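Local coordinates for SusD-like protein BACOVA_02651 (Bacteroides ovatus, PDB 5E75), which binds polysaccharide at the bacterial cell surface and probably captures xyloglucan before its transport into the periplasm for degradation, at residues A[15-20]-A[103-108]; A[26-31]-A[175-180]; A[34-39]-A[353-358]; A[238-243]-A[247-252]. One frame throughout, in Å; residues are numbered along the deposited sequence.

Interaction 1. Residues A[15-20]-A[103-108]; sequences TSDEAL and EAAKTK
Asp17 lays the flat face of its carboxylate against the methyl group of Ala105. Asp17 CG is 3.3 Å from Ala105 CB, and both carboxylate oxygens lie nearly as close, so the methyl sits almost directly over the carboxylate carbon and approaches neither oxygen in the plane. CG lies beside the backbone N of Asp17 (chi1 -70°), which swings the group off its helix and across to the neighbouring one. A turn further on, Leu20 takes a different torsion: its CG extends away from its own backbone N (chi1 177°), and CD2 comes to rest 3.8 Å from Ala105 O and 4.2 Å from Lys106 CA. The carboxylate thus meets the methyl of Ala105 and the leucine methyl meets its carbonyl oxygen, making this alanine the small residue on which helices 17-24 and 103-125 approach each other in this member of the SusD family. The polar edge of Asp17 is served elsewhere: OD2 bonds Ser102 OG, which also bonds Ala105 N in the first turn of helix 103-125. Between the two segments the chemistry is therefore purely van der Waals, while the acid, held by Ser102 close to that helix's start, is probably stabilised by the helix dipole.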
loop_
_atom_site.group_PDB
_atom_site.type_symbol
_atom_site.label_atom_id
_atom_site.label_comp_id
_atom_site.label_asym_id
_atom_site.label_seq_id
_atom_site.Cartn_x
_atom_site.Cartn_y
_atom_site.Cartn_z
ATOM N N THR A 15 -25.048 -24.773 -0.376
ATOM C CA THR A 15 -25.425 -25.924 -1.191
ATOM C C THR A 15 -25.045 -25.754 -2.662
ATOM O O THR A 15 -25.346 -26.620 -3.489
ATOM C CB THR A 15 -26.939 -26.220 -1.079
ATOM O OG1 THR A 15 -27.688 -25.171 -1.701
ATOM C CG2 THR A 15 -27.355 -26.343 0.387
ATOM N N SER A 16 -24.371 -24.653 -2.988
ATOM C CA SER A 16 -23.831 -24.467 -4.335
ATOM C C SER A 16 -22.518 -23.716 -4.270
ATOM O O SER A 16 -22.234 -23.032 -3.285
ATOM C CB SER A 16 -24.811 -23.709 -5.239
ATOM O OG SER A 16 -24.911 -22.339 -4.895
ATOM N N ASP A 17 -21.730 -23.838 -5.328
ATOM C CA ASP A 17 -20.476 -23.104 -5.426
ATOM C C ASP A 17 -20.739 -21.595 -5.333
ATOM O O ASP A 17 -20.009 -20.872 -4.648
ATOM C CB ASP A 17 -19.759 -23.445 -6.731
ATOM C CG ASP A 17 -19.204 -24.853 -6.751
ATOM O OD1 ASP A 17 -19.427 -25.598 -5.779
ATOM O OD2 ASP A 17 -18.562 -25.216 -7.747
ATOM N N GLU A 18 -21.808 -21.123 -5.975
ATOM C CA GLU A 18 -22.111 -19.694 -5.981
ATOM C C GLU A 18 -22.488 -19.182 -4.588
ATOM O O GLU A 18 -22.135 -18.057 -4.216
ATOM C CB GLU A 18 -23.208 -19.384 -6.995
ATOM C CG GLU A 18 -22.760 -19.576 -8.441
ATOM C CD GLU A 18 -22.912 -20.998 -8.938
ATOM O OE1 GLU A 18 -23.300 -21.900 -8.151
ATOM O OE2 GLU A 18 -22.649 -21.215 -10.141
ATOM N N ALA A 19 -23.163 -20.018 -3.804
ATOM C CA ALA A 19 -23.526 -19.637 -2.451
ATOM C C ALA A 19 -22.277 -19.490 -1.599
ATOM O O ALA A 19 -22.170 -18.571 -0.783
ATOM C CB ALA A 19 -24.476 -20.666 -1.831
ATOM N N LEU A 20 -21.321 -20.393 -1.789
ATOM C CA LEU A 20 -20.091 -20.331 -1.036
ATOM C C LEU A 20 -19.316 -19.081 -1.434
ATOM O O LEU A 20 -18.714 -18.418 -0.591
ATOM C CB LEU A 20 -19.255 -21.585 -1.279
ATOM C CG LEU A 20 -17.889 -21.612 -0.599
ATOM C CD1 LEU A 20 -18.014 -21.427 0.912
ATOM C CD2 LEU A 20 -17.179 -22.918 -0.903
ATOM N N GLU A 103 -15.126 -29.615 -5.088
ATOM C CA GLU A 103 -13.806 -29.505 -4.484
ATOM C C GLU A 103 -13.059 -28.291 -5.040
ATOM O O GLU A 103 -12.325 -27.628 -4.305
ATOM C CB GLU A 103 -13.018 -30.814 -4.672
ATOM C CG GLU A 103 -11.573 -30.788 -4.168
ATOM C CD GLU A 103 -11.449 -30.760 -2.643
ATOM O OE1 GLU A 103 -12.472 -30.715 -1.934
ATOM O OE2 GLU A 103 -10.302 -30.771 -2.156
ATOM N N ALA A 104 -13.245 -27.969 -6.317
ATOM C CA ALA A 104 -12.659 -26.771 -6.892
ATOM C C ALA A 104 -13.088 -25.540 -6.104
ATOM O O ALA A 104 -12.269 -24.694 -5.773
ATOM C CB ALA A 104 -13.067 -26.630 -8.362
ATOM N N ALA A 105 -14.369 -25.448 -5.787
ATOM C CA ALA A 105 -14.868 -24.282 -5.083
ATOM C C ALA A 105 -14.387 -24.259 -3.628
ATOM O O ALA A 105 -14.070 -23.193 -3.093
ATOM C CB ALA A 105 -16.364 -24.239 -5.153
ATOM N N LYS A 106 -14.316 -25.418 -2.992
ATOM C CA LYS A 106 -13.903 -25.479 -1.598
ATOM C C LYS A 106 -12.451 -25.045 -1.447
ATOM O O LYS A 106 -12.119 -24.232 -0.577
ATOM C CB LYS A 106 -14.128 -26.889 -1.031
ATOM C CG LYS A 106 -15.602 -27.184 -0.797
ATOM C CD LYS A 106 -15.802 -28.349 0.159
ATOM C CE LYS A 106 -16.042 -29.606 -0.562
ATOM N NZ LYS A 106 -16.258 -30.701 0.423
ATOM N N THR A 107 -11.592 -25.563 -2.307
ATOM C CA THR A 107 -10.182 -25.216 -2.261
ATOM C C THR A 107 -9.921 -23.782 -2.703
ATOM O O THR A 107 -9.023 -23.137 -2.174
ATOM C CB THR A 107 -9.317 -26.192 -3.092
ATOM O OG1 THR A 107 -9.763 -26.239 -4.455
ATOM C CG2 THR A 107 -9.375 -27.603 -2.498
ATOM N N LYS A 108 -10.707 -23.275 -3.649
ATOM C CA LYS A 108 -10.609 -21.870 -4.031
ATOM C C LYS A 108 -10.955 -20.976 -2.841
ATOM O O LYS A 108 -10.277 -19.973 -2.589
ATOM C CB LYS A 108 -11.531 -21.587 -5.217
ATOM C CG LYS A 108 -11.626 -20.133 -5.636
ATOM C CD LYS A 108 -12.425 -20.059 -6.923
ATOM C CE LYS A 108 -13.009 -18.686 -7.152
ATOM N NZ LYS A 108 -13.921 -18.213 -6.057
#

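Interaction 2. Residues A[26-31]-A[175-180]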
loop_
_atom_site.group_PDB
_atom_site.type_symbol
_atom_site.label_atom_id
_atom_site.label_comp_id
_atom_site.label_asym_id
_atom_site.label_seq_id
_atom_site.Cartn_x
_atom_site.Cartn_y
_atom_site.Cartn_z
ATOM N N PRO A 26 -16.920 -11.142 1.160
ATOM C CA PRO A 26 -16.533 -10.118 2.141
ATOM C C PRO A 26 -15.043 -10.118 2.530
ATOM O O PRO A 26 -14.579 -9.146 3.143
ATOM C CB PRO A 26 -17.404 -10.443 3.360
ATOM C CG PRO A 26 -18.566 -11.236 2.817
ATOM C CD PRO A 26 -17.987 -12.021 1.684
ATOM N N LEU A 27 -14.294 -11.164 2.184
ATOM C CA LEU A 27 -12.836 -11.138 2.364
ATOM C C LEU A 27 -12.156 -10.016 1.590
ATOM O O LEU A 27 -11.023 -9.649 1.891
ATOM C CB LEU A 27 -12.215 -12.466 1.927
ATOM C CG LEU A 27 -12.483 -13.695 2.788
ATOM C CD1 LEU A 27 -12.014 -14.946 2.065
ATOM C CD2 LEU A 27 -11.796 -13.577 4.143
ATOM N N TYR A 28 -12.850 -9.489 0.588
ATOM C CA TYR A 28 -12.296 -8.448 -0.262
ATOM C C TYR A 28 -12.756 -7.048 0.125
ATOM O O TYR A 28 -12.318 -6.083 -0.490
ATOM C CB TYR A 28 -12.692 -8.695 -1.716
ATOM C CG TYR A 28 -12.088 -9.936 -2.347
ATOM C CD1 TYR A 28 -12.649 -11.205 -2.162
ATOM C CD2 TYR A 28 -10.982 -9.833 -3.168
ATOM C CE1 TYR A 28 -12.090 -12.330 -2.765
ATOM C CE2 TYR A 28 -10.421 -10.950 -3.766
ATOM C CZ TYR A 28 -10.974 -12.183 -3.570
ATOM O OH TYR A 28 -10.375 -13.264 -4.177
ATOM N N ASN A 29 -13.643 -6.914 1.109
ATOM C CA ASN A 29 -14.119 -5.581 1.494
ATOM C C ASN A 29 -14.378 -5.460 2.990
ATOM O O ASN A 29 -13.575 -4.880 3.706
ATOM C CB ASN A 29 -15.314 -5.106 0.629
ATOM C CG ASN A 29 -16.359 -6.183 0.357
ATOM O OD1 ASN A 29 -16.888 -6.821 1.274
ATOM N ND2 ASN A 29 -16.709 -6.338 -0.917
ATOM N N ARG A 30 -15.475 -6.040 3.470
ATOM C CA ARG A 30 -15.820 -5.966 4.876
ATOM C C ARG A 30 -14.646 -6.320 5.799
ATOM O O ARG A 30 -14.421 -5.666 6.817
ATOM C CB ARG A 30 -17.015 -6.892 5.143
ATOM C CG ARG A 30 -17.503 -6.893 6.562
ATOM C CD ARG A 30 -18.773 -7.728 6.682
ATOM N NE ARG A 30 -19.306 -7.672 8.037
ATOM C CZ ARG A 30 -20.542 -8.023 8.377
ATOM N NH1 ARG A 30 -21.396 -8.460 7.459
ATOM N NH2 ARG A 30 -20.924 -7.930 9.645
ATOM N N ALA A 31 -13.902 -7.363 5.451
ATOM C CA ALA A 31 -12.776 -7.787 6.266
ATOM C C ALA A 31 -11.732 -6.689 6.483
ATOM O O ALA A 31 -11.165 -6.591 7.568
ATOM C CB ALA A 31 -12.128 -8.990 5.645
ATOM N N LYS A 175 -13.686 -11.360 -12.545
ATOM C CA LYS A 175 -13.135 -10.026 -12.350
ATOM C C LYS A 175 -13.283 -9.585 -10.891
ATOM O O LYS A 175 -14.367 -9.625 -10.335
ATOM C CB LYS A 175 -13.836 -9.048 -13.292
ATOM C CG LYS A 175 -13.097 -7.756 -13.479
ATOM C CD LYS A 175 -13.520 -7.023 -14.757
ATOM C CE LYS A 175 -14.734 -6.144 -14.539
ATOM N NZ LYS A 175 -14.438 -4.723 -14.896
ATOM N N GLY A 176 -12.166 -9.180 -10.278
ATOM C CA GLY A 176 -12.146 -8.789 -8.883
ATOM C C GLY A 176 -11.673 -9.861 -7.923
ATOM O O GLY A 176 -11.396 -9.568 -6.766
ATOM N N ARG A 177 -11.590 -11.103 -8.390
ATOM C CA ARG A 177 -11.135 -12.202 -7.554
ATOM C C ARG A 177 -9.678 -12.552 -7.805
ATOM O O ARG A 177 -9.142 -12.327 -8.896
ATOM C CB ARG A 177 -12.018 -13.423 -7.791
ATOM C CG ARG A 177 -13.455 -13.216 -7.320
ATOM C CD ARG A 177 -13.884 -14.291 -6.416
ATOM N NE ARG A 177 -15.201 -14.019 -5.858
ATOM C CZ ARG A 177 -15.562 -14.305 -4.613
ATOM N NH1 ARG A 177 -14.706 -14.841 -3.755
ATOM N NH2 ARG A 177 -16.788 -14.031 -4.221
ATOM N N ALA A 178 -9.041 -13.126 -6.792
ATOM C CA ALA A 178 -7.626 -13.448 -6.867
ATOM C C ALA A 178 -7.333 -14.616 -7.797
ATOM O O ALA A 178 -8.103 -15.566 -7.899
ATOM C CB ALA A 178 -7.122 -13.775 -5.487
ATOM N N THR A 179 -6.194 -14.531 -8.466
ATOM C CA THR A 179 -5.643 -15.634 -9.233
ATOM C C THR A 179 -4.354 -16.141 -8.597
ATOM O O THR A 179 -3.788 -15.515 -7.695
ATOM C CB THR A 179 -5.287 -15.196 -10.647
ATOM O OG1 THR A 179 -4.235 -14.219 -10.586
ATOM C CG2 THR A 179 -6.503 -14.600 -11.366
ATOM N N SER A 180 -3.850 -17.257 -9.094
ATOM C CA SER A 180 -2.560 -17.743 -8.630
ATOM C C SER A 180 -1.416 -16.778 -8.961
ATOM O O SER A 180 -0.415 -16.779 -8.261
ATOM C CB SER A 180 -2.258 -19.128 -9.182
ATOM O OG SER A 180 -2.406 -19.157 -10.583
#
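The phenol ring of Tyr28 meets the loop 175-180 chiefly at its hydroxyl end. Ala178 N lies at that edge, near the ring plane, and donates a hydrogen bond of 2.9 Å to Tyr28 OH that is close to straight (164°). Two other groups come in obliquely, on neither face nor edge: Gly176 O, 3.4 Å from Tyr28 CE2, and the guanidinium of Arg177, whose NH1 is 3.8 Å from Tyr28 CE1. Ring and guanidinium planes stand 74° apart, a crossed rather than a stacked meeting. The Ala178 methyl adds a van der Waals contact, with CB 3.5 Å from Tyr28 OH. Both loops belong to the helical part of this SusD-family protein, which falls in the TPR clan: one leads from helix 17-24 to helix 33-36, the other into helix 180-195. Helix 103-125 links them through Glu112, whose OE2 bonds Tyr28 OH and forms a salt bridge with Arg177 NH1. The phenolic oxygen is therefore gripped by two partners, a backbone amide and a carboxylate. A bend at chi2 turns the arginine chain toward helix 17-24, where NH1 also bonds Thr24 OG1 and NH2 bonds Glu21 O. Gly176 adopts a positive phi (98°), a turn of the backbone that precedes the extended run through Arg177 and Ala178.

Interaction 3. Residues A[34-39]-A[353-358]; sequences DYNQRS and LNTYIL
Asn36 and Thr355 carry this buried contact, which sets helix 33-36 against a small two-stranded antiparallel sheet formed by 244-248 and 355-359. That sheet is irregular: a classic beta bulge sets Ile357 and Leu358 together opposite Leu246, and the chain turns a corner there. The close part is confined to two side chains that run antiparallel and overlap near their ends. Asn36 CG extends away from its backbone N (chi1 -166°), which carries OD1 across to 3.0 Å from Thr355 OG1, a distance suited to a hydrogen bond. The threonine methyl lies alongside, with CG2 3.6 Å from Asn36 OD1. The other branch of the amide is pinned from outside, since Asn36 ND2 bonds Asn260 OD1; this would help to hold the amide against rotation. Away from this point the contact loosens quickly. Tyr35 starts out toward the strand but makes no contact with it; its hydroxyl bonds Tyr423 OH, while on the partly exposed flank Arg38 bonds Tyr57 OH through NH1 and Gln37 packs on Thr261. Nothing on that flank touches the segment 353-358, so the meeting of the two segments rests on a single pair of side chains. The threonine hydroxyl has a further partner in the indole of Trp250, whose NE1 lies 2.9 Å from Thr355 OG1.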
loop_
_atom_site.group_PDB
_atom_site.type_symbol
_atom_site.label_atom_id
_atom_site.label_comp_id
_atom_site.label_asym_id
_atom_site.label_seq_id
_atom_site.Cartn_x
_atom_site.Cartn_y
_atom_site.Cartn_z
ATOM N N ASP A 34 -11.975 -1.882 8.674
ATOM C CA ASP A 34 -11.475 -1.134 9.831
ATOM C C ASP A 34 -10.110 -0.531 9.530
ATOM O O ASP A 34 -9.737 0.466 10.127
ATOM C CB ASP A 34 -11.364 -1.983 11.110
ATOM C CG ASP A 34 -12.695 -2.250 11.768
ATOM O OD1 ASP A 34 -13.721 -1.736 11.280
ATOM O OD2 ASP A 34 -12.693 -2.973 12.794
ATOM N N TYR A 35 -9.353 -1.162 8.636
ATOM C CA TYR A 35 -8.052 -0.629 8.216
ATOM C C TYR A 35 -8.223 0.458 7.162
ATOM O O TYR A 35 -7.690 1.558 7.321
ATOM C CB TYR A 35 -7.193 -1.775 7.680
ATOM C CG TYR A 35 -5.890 -1.396 6.997
ATOM C CD1 TYR A 35 -4.912 -0.667 7.663
ATOM C CD2 TYR A 35 -5.621 -1.810 5.696
ATOM C CE1 TYR A 35 -3.709 -0.356 7.044
ATOM C CE2 TYR A 35 -4.422 -1.487 5.073
ATOM C CZ TYR A 35 -3.475 -0.768 5.759
ATOM O OH TYR A 35 -2.262 -0.439 5.166
ATOM N N ASN A 36 -8.978 0.162 6.112
ATOM C CA ASN A 36 -9.175 1.118 5.032
ATOM C C ASN A 36 -9.872 2.390 5.470
ATOM O O ASN A 36 -9.657 3.439 4.872
ATOM C CB ASN A 36 -9.948 0.481 3.867
ATOM C CG ASN A 36 -9.870 1.304 2.611
ATOM O OD1 ASN A 36 -8.844 1.267 1.907
ATOM N ND2 ASN A 36 -10.917 2.076 2.319
ATOM N N GLN A 37 -10.680 2.334 6.521
ATOM C CA GLN A 37 -11.514 3.486 6.823
ATOM C C GLN A 37 -10.723 4.667 7.366
ATOM O O GLN A 37 -11.225 5.789 7.382
ATOM C CB GLN A 37 -12.646 3.122 7.785
ATOM C CG GLN A 37 -12.236 2.861 9.210
ATOM C CD GLN A 37 -13.414 2.919 10.163
ATOM O OE1 GLN A 37 -13.922 1.893 10.609
ATOM N NE2 GLN A 37 -13.857 4.128 10.470
ATOM N N ARG A 38 -9.502 4.432 7.822
ATOM C CA ARG A 38 -8.718 5.519 8.392
ATOM C C ARG A 38 -7.217 5.270 8.355
ATOM O O ARG A 38 -6.493 6.002 7.674
ATOM C CB ARG A 38 -9.171 5.775 9.835
ATOM C CG ARG A 38 -8.634 7.060 10.460
ATOM C CD ARG A 38 -9.627 7.619 11.482
ATOM N NE ARG A 38 -10.845 8.124 10.846
ATOM C CZ ARG A 38 -11.005 9.364 10.386
ATOM N NH1 ARG A 38 -10.025 10.257 10.480
ATOM N NH2 ARG A 38 -12.158 9.715 9.825
ATOM N N SER A 39 -6.765 4.254 9.085
ATOM C CA SER A 39 -5.350 4.086 9.383
ATOM C C SER A 39 -4.464 3.758 8.174
ATOM O O SER A 39 -3.267 3.986 8.225
ATOM C CB SER A 39 -5.157 3.029 10.467
ATOM O OG SER A 39 -5.611 1.757 10.036
ATOM N N LEU A 353 -13.441 3.983 -6.052
ATOM C CA LEU A 353 -12.195 3.322 -6.391
ATOM C C LEU A 353 -11.918 2.123 -5.515
ATOM O O LEU A 353 -12.152 2.144 -4.300
ATOM C CB LEU A 353 -11.035 4.305 -6.255
ATOM C CG LEU A 353 -11.152 5.555 -7.117
ATOM C CD1 LEU A 353 -10.035 6.496 -6.764
ATOM C CD2 LEU A 353 -11.105 5.219 -8.596
ATOM N N ASN A 354 -11.413 1.060 -6.134
ATOM C CA ASN A 354 -10.853 -0.027 -5.359
ATOM C C ASN A 354 -9.577 0.431 -4.650
ATOM O O ASN A 354 -8.985 1.468 -5.026
ATOM C CB ASN A 354 -10.522 -1.218 -6.266
ATOM C CG ASN A 354 -11.744 -2.021 -6.661
ATOM O OD1 ASN A 354 -12.827 -1.863 -6.097
ATOM N ND2 ASN A 354 -11.566 -2.893 -7.633
ATOM N N THR A 355 -9.149 -0.329 -3.641
ATOM C CA THR A 355 -7.865 -0.064 -2.981
ATOM C C THR A 355 -6.883 -1.154 -3.391
ATOM O O THR A 355 -7.051 -2.316 -3.060
ATOM C CB THR A 355 -7.996 -0.071 -1.445
ATOM O OG1 THR A 355 -8.958 0.909 -1.040
ATOM C CG2 THR A 355 -6.672 0.241 -0.766
ATOM N N TYR A 356 -5.861 -0.795 -4.152
ATOM C CA TYR A 356 -4.874 -1.771 -4.593
ATOM C C TYR A 356 -4.147 -2.429 -3.425
ATOM O O TYR A 356 -3.769 -1.762 -2.455
ATOM C CB TYR A 356 -3.833 -1.116 -5.498
ATOM C CG TYR A 356 -4.328 -0.792 -6.878
ATOM C CD1 TYR A 356 -4.626 -1.806 -7.782
ATOM C CD2 TYR A 356 -4.482 0.520 -7.293
ATOM C CE1 TYR A 356 -5.076 -1.533 -9.044
ATOM C CE2 TYR A 356 -4.933 0.811 -8.585
ATOM C CZ TYR A 356 -5.238 -0.241 -9.446
ATOM O OH TYR A 356 -5.690 -0.002 -10.721
ATOM N N ILE A 357 -3.948 -3.741 -3.539
ATOM C CA ILE A 357 -3.053 -4.488 -2.670
ATOM C C ILE A 357 -1.799 -4.878 -3.453
ATOM O O ILE A 357 -0.681 -4.743 -2.948
ATOM C CB ILE A 357 -3.752 -5.723 -2.055
ATOM C CG1 ILE A 357 -4.858 -5.271 -1.103
ATOM C CG2 ILE A 357 -2.746 -6.630 -1.330
ATOM C CD1 ILE A 357 -5.764 -6.404 -0.590
ATOM N N LEU A 358 -1.982 -5.338 -4.692
ATOM C CA LEU A 358 -0.863 -5.670 -5.570
ATOM C C LEU A 358 -1.132 -5.307 -7.035
ATOM O O LEU A 358 -2.116 -5.777 -7.618
ATOM C CB LEU A 358 -0.533 -7.162 -5.491
ATOM C CG LEU A 358 0.690 -7.619 -6.306
ATOM C CD1 LEU A 358 1.971 -7.046 -5.705
ATOM C CD2 LEU A 358 0.743 -9.134 -6.380
#

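Interaction 4. Residues A[238-243]-A[247-252]; sequences NNNNQE and AMQWVP
Asn240 and Gln249 each start with CG beside the backbone N, and a second bend in the glutamine (chi2 -68°) folds its chain back, so that the two terminal amides meet from opposite directions. Asn240 occupies the third position of a type II beta turn running from Asn238 to Asn241, where the backbone takes a left-handed conformation that asparagine and glycine tolerate well. The turn lies in the loop before strand 244-248 of the SusD-family region, and Gln249 directly follows that strand. The amides form a reciprocal pair with planes only 20° apart: Asn240 ND2 donates to Gln249 OE1 at 2.9 Å, and Gln249 NE2 returns a bond to Asn240 OD1, also at 2.9 Å. The first acceptor is met slightly off its carbonyl plane, whereas the second bond arrives on a lone pair of OD1. Such pairing fixes the rotation of both amides, because a flip of either one would set like groups against each other. Gln249 NE2 has a second acceptor, Ala247 O at 3.0 Å, which it approaches from well above the carbonyl plane, tying the folded chain to its own strand. Asn240 also packs on Lys175 and Asn354 of neighbouring loops. The turn is closed by a side chain as well as by the backbone. Asn241 N makes only a weak bond to Asn238 O, but the same oxygen accepts from Asn241 ND2 at 2.8 Å, with the acceptor close to the plane of the donating amide.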
loop_
_atom_site.group_PDB
_atom_site.type_symbol
_atom_site.label_atom_id
_atom_site.label_comp_id
_atom_site.label_asym_id
_atom_site.label_seq_id
_atom_site.Cartn_x
_atom_site.Cartn_y
_atom_site.Cartn_z
ATOM N N ASN A 238 -11.840 1.622 -14.598
ATOM C CA ASN A 238 -10.783 0.635 -14.792
ATOM C C ASN A 238 -10.472 -0.162 -13.536
ATOM O O ASN A 238 -9.429 -0.809 -13.472
ATOM C CB ASN A 238 -9.515 1.302 -15.323
ATOM C CG ASN A 238 -9.751 1.998 -16.637
ATOM O OD1 ASN A 238 -10.389 1.437 -17.535
ATOM N ND2 ASN A 238 -9.294 3.235 -16.751
ATOM N N ASN A 239 -11.378 -0.161 -12.557
ATOM C CA ASN A 239 -11.251 -1.096 -11.447
ATOM C C ASN A 239 -11.079 -2.490 -12.059
ATOM O O ASN A 239 -11.741 -2.831 -13.047
ATOM C CB ASN A 239 -12.506 -1.104 -10.568
ATOM C CG ASN A 239 -12.548 0.027 -9.543
ATOM O OD1 ASN A 239 -11.546 0.681 -9.241
ATOM N ND2 ASN A 239 -13.725 0.237 -8.988
ATOM N N ASN A 240 -10.182 -3.289 -11.488
ATOM C CA ASN A 240 -9.965 -4.675 -11.913
ATOM C C ASN A 240 -9.443 -4.801 -13.331
ATOM O O ASN A 240 -9.656 -5.795 -14.014
ATOM C CB ASN A 240 -11.215 -5.522 -11.688
ATOM C CG ASN A 240 -11.566 -5.604 -10.231
ATOM O OD1 ASN A 240 -10.685 -5.788 -9.391
ATOM N ND2 ASN A 240 -12.841 -5.445 -9.909
ATOM N N ASN A 241 -8.705 -3.794 -13.749
ATOM C CA ASN A 241 -7.942 -3.853 -14.982
ATOM C C ASN A 241 -6.896 -4.972 -14.919
ATOM O O ASN A 241 -6.651 -5.558 -13.856
ATOM C CB ASN A 241 -7.269 -2.501 -15.229
ATOM C CG ASN A 241 -6.248 -2.158 -14.156
ATOM O OD1 ASN A 241 -5.134 -2.676 -14.165
ATOM N ND2 ASN A 241 -6.641 -1.311 -13.209
ATOM N N GLN A 242 -6.258 -5.267 -16.044
ATOM C CA GLN A 242 -5.361 -6.418 -16.099
ATOM C C GLN A 242 -4.128 -6.297 -15.202
ATOM O O GLN A 242 -3.536 -7.319 -14.835
ATOM C CB GLN A 242 -4.920 -6.700 -17.535
ATOM C CG GLN A 242 -4.067 -5.619 -18.153
ATOM C CD GLN A 242 -3.496 -6.035 -19.490
ATOM O OE1 GLN A 242 -2.964 -7.141 -19.632
ATOM N NE2 GLN A 242 -3.601 -5.154 -20.476
ATOM N N GLU A 243 -3.745 -5.065 -14.862
ATOM C CA GLU A 243 -2.600 -4.817 -13.974
ATOM C C GLU A 243 -2.970 -5.009 -12.491
ATOM O O GLU A 243 -2.089 -5.137 -11.622
ATOM C CB GLU A 243 -2.018 -3.412 -14.230
ATOM C CG GLU A 243 -0.871 -3.028 -13.319
ATOM C CD GLU A 243 -0.103 -1.803 -13.779
ATOM O OE1 GLU A 243 -0.360 -1.300 -14.885
ATOM O OE2 GLU A 243 0.751 -1.352 -12.996
ATOM N N ALA A 247 -6.954 -6.453 -5.129
ATOM C CA ALA A 247 -7.451 -5.175 -4.635
ATOM C C ALA A 247 -8.653 -5.405 -3.750
ATOM O O ALA A 247 -9.419 -6.364 -3.948
ATOM C CB ALA A 247 -7.821 -4.261 -5.782
ATOM N N MET A 248 -8.834 -4.496 -2.795
ATOM C CA MET A 248 -10.063 -4.434 -2.023
ATOM C C MET A 248 -11.182 -3.938 -2.931
ATOM O O MET A 248 -11.049 -2.951 -3.650
ATOM C CB MET A 248 -9.906 -3.498 -0.821
ATOM C CG MET A 248 -8.709 -3.833 0.042
ATOM S SD MET A 248 -8.390 -2.613 1.330
ATOM C CE MET A 248 -6.650 -2.939 1.687
ATOM N N GLN A 249 -12.291 -4.662 -2.874
ATOM C CA GLN A 249 -13.382 -4.549 -3.831
ATOM C C GLN A 249 -14.566 -3.814 -3.201
ATOM O O GLN A 249 -15.495 -4.424 -2.670
ATOM C CB GLN A 249 -13.820 -5.944 -4.275
ATOM C CG GLN A 249 -12.711 -6.740 -4.927
ATOM C CD GLN A 249 -12.306 -6.168 -6.270
ATOM O OE1 GLN A 249 -13.142 -5.745 -7.068
ATOM N NE2 GLN A 249 -11.010 -6.165 -6.531
ATOM N N TRP A 250 -14.536 -2.494 -3.271
ATOM C CA TRP A 250 -15.545 -1.700 -2.585
ATOM C C TRP A 250 -16.874 -1.660 -3.347
ATOM O O TRP A 250 -16.914 -1.809 -4.569
ATOM C CB TRP A 250 -14.997 -0.301 -2.281
ATOM C CG TRP A 250 -13.745 -0.372 -1.465
ATOM C CD1 TRP A 250 -12.503 0.047 -1.834
ATOM C CD2 TRP A 250 -13.604 -0.916 -0.147
ATOM N NE1 TRP A 250 -11.601 -0.193 -0.838
ATOM C CE2 TRP A 250 -12.240 -0.793 0.211
ATOM C CE3 TRP A 250 -14.492 -1.501 0.763
ATOM C CZ2 TRP A 250 -11.750 -1.233 1.433
ATOM C CZ3 TRP A 250 -14.003 -1.934 1.976
ATOM C CH2 TRP A 250 -12.646 -1.797 2.304
ATOM N N VAL A 251 -17.956 -1.487 -2.585
ATOM C CA VAL A 251 -19.323 -1.527 -3.106
ATOM C C VAL A 251 -20.009 -0.214 -2.734
ATOM O O VAL A 251 -20.709 -0.138 -1.725
ATOM C CB VAL A 251 -20.142 -2.701 -2.502
ATOM C CG1 VAL A 251 -21.516 -2.783 -3.166
ATOM C CG2 VAL A 251 -19.398 -4.036 -2.644
ATOM N N PRO A 252 -19.813 0.831 -3.545
ATOM C CA PRO A 252 -20.316 2.170 -3.196
ATOM C C PRO A 252 -21.832 2.251 -2.971
ATOM O O PRO A 252 -22.276 3.067 -2.156
ATOM C CB PRO A 252 -19.903 3.030 -4.395
ATOM C CG PRO A 252 -19.674 2.070 -5.497
ATOM C CD PRO A 252 -19.194 0.807 -4.880
#

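Overall arrangement
Interactions 2, 3 and 4 cluster, with centres 9 to 12 Å apart, whereas interaction 1 lies farther out, about 30 Å from the centre of the chain. Interactions 1 and 2 both belong to the N-terminal, starch-binding-associated part of the sequence and touch where Lys108 packs on Arg177. Segments 26-31 and 34-39 almost adjoin, and from them the chain binds regions far along the sequence. Interaction 4 falls wholly between the two segments of interaction 3, and both reach the sheet of strands 244-248 and 355-359. Gln249 pairs through its backbone with Tyr28, joining interactions 4 and 2. The N-terminal helical part is thereby knitted to the later SusD-family part around one short sheet.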